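Local coordinates for protein 16S rRNA methylase (Uncultured bacterium, PDB 7JLZ) that probably methylates adenine 1408 of 16S ribosomal RNA in the 30S subunit, a modification linked to aminoglycoside resistance, at residues K25-L31 and T93-I99; D30-G34 and G53-I57; G34-Y40 and Q60-Y64. One frame throughout, in Å; residues are numbered along the deposited sequence.

Contact 1: residues K25-L31 and T93-I99; sequences KKVEVDL and TADKLTI
V27 O is gripped by two successive amides of the facing strand: K96 N at 3.2 Å, in the carbonyl plane, and D95 N through a weak, bent bond. The pair belongs to the parallel part of the mixed seven-stranded sheet of a Rossmann-like methyltransferase fold, where strand 26-31 lies between 49-55 and 94-100, and the double grip falls where strand 94-100 turns a corner at D95. D95 also reaches back with its side chain. Its CG lies beside its own backbone N (chi1 -61°), which brings the anti lone pair of OD2 to V27 N at 2.8 Å. Beyond the corner the pairing is regular parallel sheet, from V29 N to K96 O, T98 N to V29 O and L31 N to T98 O, the last almost straight (176°). V29 and L97 turn to one face with L31 and I99. There L97 CD1 rests against both V29 CG1 (3.8 Å) and L31 CG (3.9 Å), while A94 CB touches V29 CG2; I121 and I124 of helix 120-124 pack on the L97 side chain. E28, D30, K96 and T98 point to the other face, where Y38 of helix 37-45 packs on E28, D30 and T98. E28 and K96 run side by side in the same direction, both extended, and K96 NZ carries on to a salt bridge with E132. D30 OD1 lies 3.4 Å from T98 CB. One water accepts from K96 NZ, hydrogen-bonds T98 OG1 and donates to E28 OE2 at 2.5 Å.

Contact 2: residues D30-G34 and G53-I57; sequences DLGTG and GIEPI
E55 OE2 collects the amides of the turn that follows strand 26-31: G32 N donates to it at 2.9 Å, nearly along the C-O axis, and T33 N adds a weak bond at 3.2 Å. The glutamate chain bends at chi2 (-66°), and this folds the carboxylate back toward the amides of G32 and T33. A water joins in, giving one proton to E55 OE2 (2.6 Å) and the other to D30 O, and accepting from T33 OG1. OE2 thus takes three donors: G32 N, more weakly T33 N, and the water.

The close apolar packing lies on the sheet, where L31 and I54 run side by side and L31 CD2 meets I54 CB at 3.8 Å; W103 also packs on L31. The strands themselves diverge after the D30-G53 pair. I54 N reaches D30 O only through a weak bond of 3.3 Å, and the CA of G53 makes a CH···O contact with that same oxygen. Toward G34, which is exposed, the contact loosens: a second water accepts from G34 N and donates to E55 OE1 (2.9 Å), an oxygen that also takes a bond from Q60 NE2. The positive phi of G32 and G34 lets the chain turn sharply. A glycine-rich turn after the first strand, facing an acidic residue at the end of the second, is the hallmark of the S-adenosylmethionine site of class I methyltransferases, and E55 probably occupies the position that binds the cofactor ribose in relatives.

Contact 3: residues G34-Y40 and Q60-Y64; sequences GDGRYVY and QLENY. With SO4 (sulfate ion), chain E.
Y64 lies against the start of helix 37-45, and R37 lies over one face of its ring, R37 CA above the centre, 3.7 Å from the centroid, in a CH-pi contact. R37 CB follows over the same face, and the extended side chain runs alongside the tyrosine, with the guanidinium plane nearly perpendicular to the ring (89°). The Y40 and Y64 ring planes are 49° apart, an oblique pair, with Y40 CD2 touching Y64 CE1 at 3.5 Å, while Y40 OH bonds to E71.

D35 meets Y64 from the loop: its O is 3.3 Å from Y64 CD2 and its OD2 3.6 Å from Y64 CE2. With chi1 at 57°, the D35 carboxylate turns back on its own chain, and OD1 receives R37 N from above the carboxylate plane, an Asx turn leading into the helix, with G36 at the N-cap. A water lies 2.6 Å from D35 O, near Q60 O too, and accepts from Y64 N.

Q60 reaches the loop before the helix, its NE2 donating almost straight to G34 O at 2.9 Å. R37 NE bonds to K186 O, and NH1 and NH2 hold a sulfate, probably from the crystallisation liquor, NH1 at 3.0 Å from its O4, shared with K186, S190 and T191. A glycine-rich loop passing straight into a helix, packed here against helix 58-70, which follows the second strand, is typical of Rossmann-like methyltransferases.

How the contacts relate
Along the chain, strand 26-31 and the loop after it supply the first segments of contacts 1 and 2, which share D30 and L31, and the loop at G34 carries on into contact 3. Contact 3 is nested inside the loop closed by contact 1, and its segments alternate with those of contact 2. The centres of contacts 1 and 2 lie about 12 Å apart, those of 2 and 3 about 8 Å and those of 1 and 3 about 16 Å. Contacts 1 and 2 pair strand 26-31 with its two sheet neighbours. Contact 3 joins helices 37-45 and 58-70, and Y38 and V39 pack onto D30. Together they join part of the sheet to the loop edge where the cofactor probably binds.

Contact 1: residues K25-L31 and T93-I99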
loop_
_atom_site.group_PDB
_atom_site.type_symbol
_atom_site.label_atom_id
_atom_site.label_comp_id
_atom_site.label_asym_id
_atom_site.label_seq_id
_atom_site.Cartn_x
_atom_site.Cartn_y
_atom_site.Cartn_z
ATOM N N LYS A 25 -12.659 10.010 -9.463
ATOM C CA LYS A 25 -12.782 8.975 -10.482
ATOM C C LYS A 25 -11.931 7.745 -10.190
ATOM O O LYS A 25 -12.240 6.662 -10.699
ATOM C CB LYS A 25 -12.408 9.543 -11.853
ATOM C CG LYS A 25 -13.387 10.595 -12.350
ATOM C CD LYS A 25 -14.802 10.032 -12.400
ATOM C CE LYS A 25 -15.853 11.136 -12.459
ATOM N NZ LYS A 25 -16.065 11.784 -11.131
ATOM N N LYS A 26 -10.873 7.890 -9.392
ATOM C CA LYS A 26 -10.023 6.788 -8.962
ATOM C C LYS A 26 -9.750 6.916 -7.475
ATOM O O LYS A 26 -9.525 8.022 -6.972
ATOM C CB LYS A 26 -8.661 6.765 -9.672
ATOM C CG LYS A 26 -8.648 6.627 -11.178
ATOM C CD LYS A 26 -7.178 6.631 -11.635
ATOM C CE LYS A 26 -7.011 6.451 -13.141
ATOM N NZ LYS A 26 -7.345 7.683 -13.907
ATOM N N VAL A 27 -9.728 5.778 -6.785
ATOM C CA VAL A 27 -9.345 5.698 -5.381
ATOM C C VAL A 27 -8.178 4.728 -5.273
ATOM O O VAL A 27 -8.200 3.654 -5.886
ATOM C CB VAL A 27 -10.520 5.250 -4.493
ATOM C CG1 VAL A 27 -10.068 5.048 -3.051
ATOM C CG2 VAL A 27 -11.658 6.260 -4.572
ATOM N N GLU A 28 -7.147 5.127 -4.531
ATOM C CA GLU A 28 -5.992 4.282 -4.280
ATOM C C GLU A 28 -5.779 4.149 -2.779
ATOM O O GLU A 28 -5.796 5.148 -2.051
ATOM C CB GLU A 28 -4.727 4.847 -4.945
ATOM C CG GLU A 28 -3.483 4.028 -4.587
ATOM C CD GLU A 28 -2.272 4.398 -5.421
ATOM O OE1 GLU A 28 -2.451 4.788 -6.590
ATOM O OE2 GLU A 28 -1.137 4.295 -4.886
ATOM N N VAL A 29 -5.595 2.918 -2.313
ATOM C CA VAL A 29 -5.288 2.639 -0.915
ATOM C C VAL A 29 -3.824 2.234 -0.834
ATOM O O VAL A 29 -3.380 1.370 -1.598
ATOM C CB VAL A 29 -6.202 1.537 -0.347
ATOM C CG1 VAL A 29 -5.728 1.097 1.029
ATOM C CG2 VAL A 29 -7.667 2.036 -0.336
ATOM N N ASP A 30 -3.093 2.827 0.110
ATOM C CA ASP A 30 -1.640 2.670 0.224
ATOM C C ASP A 30 -1.286 2.117 1.599
ATOM O O ASP A 30 -1.529 2.775 2.616
ATOM C CB ASP A 30 -0.946 4.012 -0.003
ATOM C CG ASP A 30 -1.152 4.523 -1.394
ATOM O OD1 ASP A 30 -0.914 3.738 -2.328
ATOM O OD2 ASP A 30 -1.580 5.680 -1.565
ATOM N N LEU A 31 -0.693 0.925 1.630
ATOM C CA LEU A 31 -0.321 0.258 2.867
ATOM C C LEU A 31 1.188 0.153 2.949
ATOM O O LEU A 31 1.850 -0.067 1.932
ATOM C CB LEU A 31 -0.905 -1.155 2.938
ATOM C CG LEU A 31 -2.381 -1.292 2.609
ATOM C CD1 LEU A 31 -2.786 -2.751 2.749
ATOM C CD2 LEU A 31 -3.166 -0.395 3.552
ATOM N N THR A 93 -13.431 -0.590 -2.110
ATOM C CA THR A 93 -13.394 0.810 -2.531
ATOM C C THR A 93 -12.241 1.171 -3.459
ATOM O O THR A 93 -12.294 2.238 -4.079
ATOM C CB THR A 93 -13.326 1.758 -1.316
ATOM O OG1 THR A 93 -12.075 1.599 -0.633
ATOM C CG2 THR A 93 -14.482 1.504 -0.345
ATOM N N ALA A 94 -11.204 0.345 -3.562
ATOM C CA ALA A 94 -9.949 0.756 -4.182
ATOM C C ALA A 94 -9.878 0.339 -5.647
ATOM O O ALA A 94 -10.021 -0.842 -5.970
ATOM C CB ALA A 94 -8.756 0.166 -3.435
ATOM N N ASP A 95 -9.616 1.313 -6.521
ATOM C CA ASP A 95 -9.228 0.996 -7.891
ATOM C C ASP A 95 -7.791 0.495 -7.950
ATOM O O ASP A 95 -7.433 -0.281 -8.849
ATOM C CB ASP A 95 -9.396 2.229 -8.778
ATOM C CG ASP A 95 -10.829 2.723 -8.820
ATOM O OD1 ASP A 95 -11.685 2.025 -9.415
ATOM O OD2 ASP A 95 -11.101 3.796 -8.237
ATOM N N LYS A 96 -6.957 0.934 -7.014
ATOM C CA LYS A 96 -5.586 0.460 -6.918
ATOM C C LYS A 96 -5.214 0.312 -5.455
ATOM O O LYS A 96 -5.559 1.161 -4.632
ATOM C CB LYS A 96 -4.596 1.397 -7.610
ATOM C CG LYS A 96 -3.173 0.826 -7.600
ATOM C CD LYS A 96 -2.133 1.762 -8.174
ATOM C CE LYS A 96 -0.773 1.068 -8.195
ATOM N NZ LYS A 96 0.304 1.949 -8.722
ATOM N N LEU A 97 -4.501 -0.771 -5.149
ATOM C CA LEU A 97 -3.991 -1.065 -3.819
ATOM C C LEU A 97 -2.487 -1.223 -3.947
ATOM O O LEU A 97 -2.019 -2.104 -4.672
ATOM C CB LEU A 97 -4.613 -2.346 -3.254
ATOM C CG LEU A 97 -4.064 -2.850 -1.925
ATOM C CD1 LEU A 97 -4.265 -1.829 -0.816
ATOM C CD2 LEU A 97 -4.753 -4.177 -1.571
ATOM N N THR A 98 -1.737 -0.366 -3.272
ATOM C CA THR A 98 -0.282 -0.473 -3.258
ATOM C C THR A 98 0.168 -0.913 -1.871
ATOM O O THR A 98 -0.235 -0.323 -0.861
ATOM C CB THR A 98 0.366 0.847 -3.684
ATOM O OG1 THR A 98 -0.029 1.132 -5.036
ATOM C CG2 THR A 98 1.916 0.765 -3.626
ATOM N N ILE A 99 0.988 -1.967 -1.828
ATOM C CA ILE A 99 1.426 -2.587 -0.590
ATOM C C ILE A 99 2.949 -2.540 -0.572
ATOM O O ILE A 99 3.600 -3.263 -1.332
ATOM C CB ILE A 99 0.937 -4.035 -0.460
ATOM C CG1 ILE A 99 -0.587 -4.131 -0.641
ATOM C CG2 ILE A 99 1.341 -4.581 0.893
ATOM C CD1 ILE A 99 -1.094 -5.566 -0.730
HETATM O O HOH W 1 0.712 3.449 -6.363
#

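Contact 2: residues D30-G34 and G53-I57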
loop_
_atom_site.group_PDB
_atom_site.type_symbol
_atom_site.label_atom_id
_atom_site.label_comp_id
_atom_site.label_asym_id
_atom_site.label_seq_id
_atom_site.Cartn_x
_atom_site.Cartn_y
_atom_site.Cartn_z
ATOM N N ASP A 30 -3.093 2.827 0.110
ATOM C CA ASP A 30 -1.640 2.670 0.224
ATOM C C ASP A 30 -1.286 2.117 1.599
ATOM O O ASP A 30 -1.529 2.775 2.616
ATOM C CB ASP A 30 -0.946 4.012 -0.003
ATOM C CG ASP A 30 -1.152 4.523 -1.394
ATOM O OD1 ASP A 30 -0.914 3.738 -2.328
ATOM O OD2 ASP A 30 -1.580 5.680 -1.565
ATOM N N LEU A 31 -0.693 0.925 1.630
ATOM C CA LEU A 31 -0.321 0.258 2.867
ATOM C C LEU A 31 1.188 0.153 2.949
ATOM O O LEU A 31 1.850 -0.067 1.932
ATOM C CB LEU A 31 -0.905 -1.155 2.938
ATOM C CG LEU A 31 -2.381 -1.292 2.609
ATOM C CD1 LEU A 31 -2.786 -2.751 2.749
ATOM C CD2 LEU A 31 -3.166 -0.395 3.552
ATOM N N GLY A 32 1.724 0.286 4.157
ATOM C CA GLY A 32 3.153 0.120 4.344
ATOM C C GLY A 32 3.990 1.336 4.015
ATOM O O GLY A 32 5.189 1.192 3.739
ATOM N N THR A 33 3.405 2.525 4.018
ATOM C CA THR A 33 4.159 3.713 3.621
ATOM C C THR A 33 5.037 4.265 4.735
ATOM O O THR A 33 5.766 5.235 4.491
ATOM C CB THR A 33 3.211 4.814 3.117
ATOM O OG1 THR A 33 2.400 5.278 4.196
ATOM C CG2 THR A 33 2.294 4.286 2.005
ATOM N N GLY A 34 5.021 3.676 5.933
ATOM C CA GLY A 34 5.891 4.186 6.986
ATOM C C GLY A 34 5.293 5.402 7.666
ATOM O O GLY A 34 4.731 5.300 8.760
ATOM N N GLY A 53 -3.890 6.433 2.978
ATOM C CA GLY A 53 -2.891 5.683 3.729
ATOM C C GLY A 53 -3.497 5.091 4.990
ATOM O O GLY A 53 -4.270 5.753 5.681
ATOM N N ILE A 54 -3.128 3.843 5.298
ATOM C CA ILE A 54 -3.624 3.149 6.489
ATOM C C ILE A 54 -2.448 2.587 7.278
ATOM O O ILE A 54 -1.694 1.755 6.759
ATOM C CB ILE A 54 -4.599 2.018 6.120
ATOM C CG1 ILE A 54 -5.668 2.548 5.157
ATOM C CG2 ILE A 54 -5.252 1.443 7.381
ATOM C CD1 ILE A 54 -6.608 1.446 4.633
ATOM N N GLU A 55 -2.306 3.022 8.526
ATOM C CA GLU A 55 -1.273 2.541 9.433
ATOM C C GLU A 55 -1.822 2.412 10.848
ATOM O O GLU A 55 -2.789 3.087 11.211
ATOM C CB GLU A 55 -0.048 3.472 9.443
ATOM C CG GLU A 55 0.626 3.582 8.078
ATOM C CD GLU A 55 1.260 2.276 7.605
ATOM O OE1 GLU A 55 1.710 1.479 8.451
ATOM O OE2 GLU A 55 1.284 2.058 6.366
ATOM N N PRO A 56 -1.210 1.557 11.681
ATOM C CA PRO A 56 -1.789 1.277 13.008
ATOM C C PRO A 56 -1.446 2.263 14.105
ATOM O O PRO A 56 -2.165 2.319 15.112
ATOM C CB PRO A 56 -1.224 -0.103 13.352
ATOM C CG PRO A 56 0.077 -0.172 12.567
ATOM C CD PRO A 56 -0.200 0.556 11.285
ATOM N N ILE A 57 -0.340 2.995 14.008
ATOM C CA ILE A 57 0.125 3.833 15.109
ATOM C C ILE A 57 -0.119 5.283 14.720
ATOM O O ILE A 57 0.317 5.722 13.654
ATOM C CB ILE A 57 1.603 3.555 15.428
ATOM C CG1 ILE A 57 1.767 2.114 15.918
ATOM C CG2 ILE A 57 2.157 4.556 16.463
ATOM C CD1 ILE A 57 3.192 1.623 15.964
HETATM O O HOH W 2 0.323 3.646 4.502
HETATM O O HOH W 3 4.347 1.274 7.349
#

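Contact 3: residues G34-Y40 and Q60-Y64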
loop_
_atom_site.group_PDB
_atom_site.type_symbol
_atom_site.label_atom_id
_atom_site.label_comp_id
_atom_site.label_asym_id
_atom_site.label_seq_id
_atom_site.Cartn_x
_atom_site.Cartn_y
_atom_site.Cartn_z
ATOM N N GLY A 34 5.021 3.676 5.933
ATOM C CA GLY A 34 5.891 4.186 6.986
ATOM C C GLY A 34 5.293 5.402 7.666
ATOM O O GLY A 34 4.731 5.300 8.760
ATOM N N ASP A 35 5.425 6.567 7.022
ATOM C CA ASP A 35 4.925 7.825 7.551
ATOM C C ASP A 35 3.913 8.495 6.633
ATOM O O ASP A 35 3.576 9.664 6.850
ATOM C CB ASP A 35 6.081 8.802 7.821
ATOM C CG ASP A 35 6.935 9.081 6.573
ATOM O OD1 ASP A 35 6.652 8.527 5.484
ATOM O OD2 ASP A 35 7.919 9.854 6.713
ATOM N N GLY A 36 3.415 7.799 5.618
ATOM C CA GLY A 36 2.474 8.429 4.726
ATOM C C GLY A 36 3.069 9.332 3.661
ATOM O O GLY A 36 2.302 9.940 2.903
ATOM N N ARG A 37 4.405 9.437 3.566
ATOM C CA ARG A 37 5.016 10.267 2.529
ATOM C C ARG A 37 4.487 9.916 1.143
ATOM O O ARG A 37 4.169 10.806 0.342
ATOM C CB ARG A 37 6.541 10.115 2.577
ATOM C CG ARG A 37 7.288 10.762 1.411
ATOM C CD ARG A 37 8.751 10.330 1.421
ATOM N NE ARG A 37 9.506 10.799 0.255
ATOM C CZ ARG A 37 10.185 11.943 0.204
ATOM N NH1 ARG A 37 10.195 12.765 1.248
ATOM N NH2 ARG A 37 10.847 12.276 -0.893
ATOM N N TYR A 38 4.365 8.616 0.856
ATOM C CA TYR A 38 3.908 8.154 -0.451
ATOM C C TYR A 38 2.530 8.707 -0.783
ATOM O O TYR A 38 2.261 9.096 -1.929
ATOM C CB TYR A 38 3.886 6.628 -0.451
ATOM C CG TYR A 38 3.637 5.955 -1.793
ATOM C CD1 TYR A 38 4.681 5.763 -2.683
ATOM C CD2 TYR A 38 2.384 5.472 -2.140
ATOM C CE1 TYR A 38 4.498 5.142 -3.882
ATOM C CE2 TYR A 38 2.181 4.835 -3.358
ATOM C CZ TYR A 38 3.248 4.677 -4.224
ATOM O OH TYR A 38 3.078 4.053 -5.434
ATOM N N VAL A 39 1.655 8.759 0.219
ATOM C CA VAL A 39 0.302 9.274 0.010
ATOM C C VAL A 39 0.355 10.747 -0.372
ATOM O O VAL A 39 -0.247 11.179 -1.365
ATOM C CB VAL A 39 -0.537 9.054 1.277
ATOM C CG1 VAL A 39 -1.903 9.749 1.131
ATOM C CG2 VAL A 39 -0.707 7.546 1.533
ATOM N N TYR A 40 1.100 11.535 0.408
ATOM C CA TYR A 40 1.238 12.968 0.157
ATOM C C TYR A 40 1.854 13.243 -1.212
ATOM O O TYR A 40 1.346 14.063 -1.986
ATOM C CB TYR A 40 2.096 13.571 1.270
ATOM C CG TYR A 40 2.643 14.965 1.036
ATOM C CD1 TYR A 40 1.907 16.092 1.374
ATOM C CD2 TYR A 40 3.933 15.151 0.545
ATOM C CE1 TYR A 40 2.434 17.373 1.183
ATOM C CE2 TYR A 40 4.458 16.418 0.362
ATOM C CZ TYR A 40 3.704 17.522 0.683
ATOM O OH TYR A 40 4.228 18.784 0.502
ATOM N N GLN A 60 2.616 7.593 13.416
ATOM C CA GLN A 60 3.153 7.349 12.078
ATOM C C GLN A 60 2.672 8.387 11.083
ATOM O O GLN A 60 3.412 8.773 10.173
ATOM C CB GLN A 60 2.721 5.986 11.544
ATOM C CG GLN A 60 3.394 4.823 12.155
ATOM C CD GLN A 60 2.924 3.552 11.525
ATOM O OE1 GLN A 60 2.199 2.777 12.151
ATOM N NE2 GLN A 60 3.330 3.316 10.280
ATOM N N LEU A 61 1.400 8.777 11.178
ATOM C CA LEU A 61 0.768 9.576 10.146
ATOM C C LEU A 61 0.600 11.028 10.557
ATOM O O LEU A 61 0.025 11.808 9.794
ATOM C CB LEU A 61 -0.586 8.971 9.760
ATOM C CG LEU A 61 -0.466 7.533 9.269
ATOM C CD1 LEU A 61 -1.854 7.008 8.914
ATOM C CD2 LEU A 61 0.466 7.434 8.087
ATOM N N GLU A 62 1.121 11.407 11.726
ATOM C CA GLU A 62 0.939 12.762 12.247
ATOM C C GLU A 62 1.549 13.824 11.327
ATOM O O GLU A 62 0.889 14.807 10.975
ATOM C CB GLU A 62 1.547 12.851 13.650
ATOM C CG GLU A 62 1.780 14.269 14.137
ATOM C CD GLU A 62 2.370 14.332 15.537
ATOM O OE1 GLU A 62 2.356 13.303 16.244
ATOM O OE2 GLU A 62 2.853 15.419 15.927
ATOM N N ASN A 63 2.810 13.643 10.923
ATOM C CA ASN A 63 3.515 14.688 10.169
ATOM C C ASN A 63 2.872 14.927 8.801
ATOM O O ASN A 63 2.532 16.066 8.456
ATOM C CB ASN A 63 4.992 14.311 10.011
ATOM C CG ASN A 63 5.771 15.308 9.150
ATOM O OD1 ASN A 63 5.511 16.511 9.180
ATOM N ND2 ASN A 63 6.735 14.805 8.386
ATOM N N TYR A 64 2.694 13.868 8.001
ATOM C CA TYR A 64 2.187 14.063 6.643
ATOM C C TYR A 64 0.692 14.352 6.608
ATOM O O TYR A 64 0.230 15.021 5.677
ATOM C CB TYR A 64 2.528 12.860 5.748
ATOM C CG TYR A 64 3.908 13.063 5.140
ATOM C CD1 TYR A 64 4.100 13.977 4.101
ATOM C CD2 TYR A 64 5.017 12.406 5.645
ATOM C CE1 TYR A 64 5.369 14.211 3.560
ATOM C CE2 TYR A 64 6.303 12.634 5.114
ATOM C CZ TYR A 64 6.462 13.530 4.066
ATOM O OH TYR A 64 7.724 13.766 3.539
HETATM S S SO4 E . 13.760 14.476 -0.156
HETATM O O1 SO4 E . 14.041 15.669 -0.910
HETATM O O2 SO4 E . 14.769 14.299 0.857
HETATM O O3 SO4 E . 13.773 13.343 -1.037
HETATM O O4 SO4 E . 12.467 14.604 0.464
HETATM O O HOH W 4 3.605 11.349 8.891
HETATM O O HOH W 5 7.986 11.945 8.431
#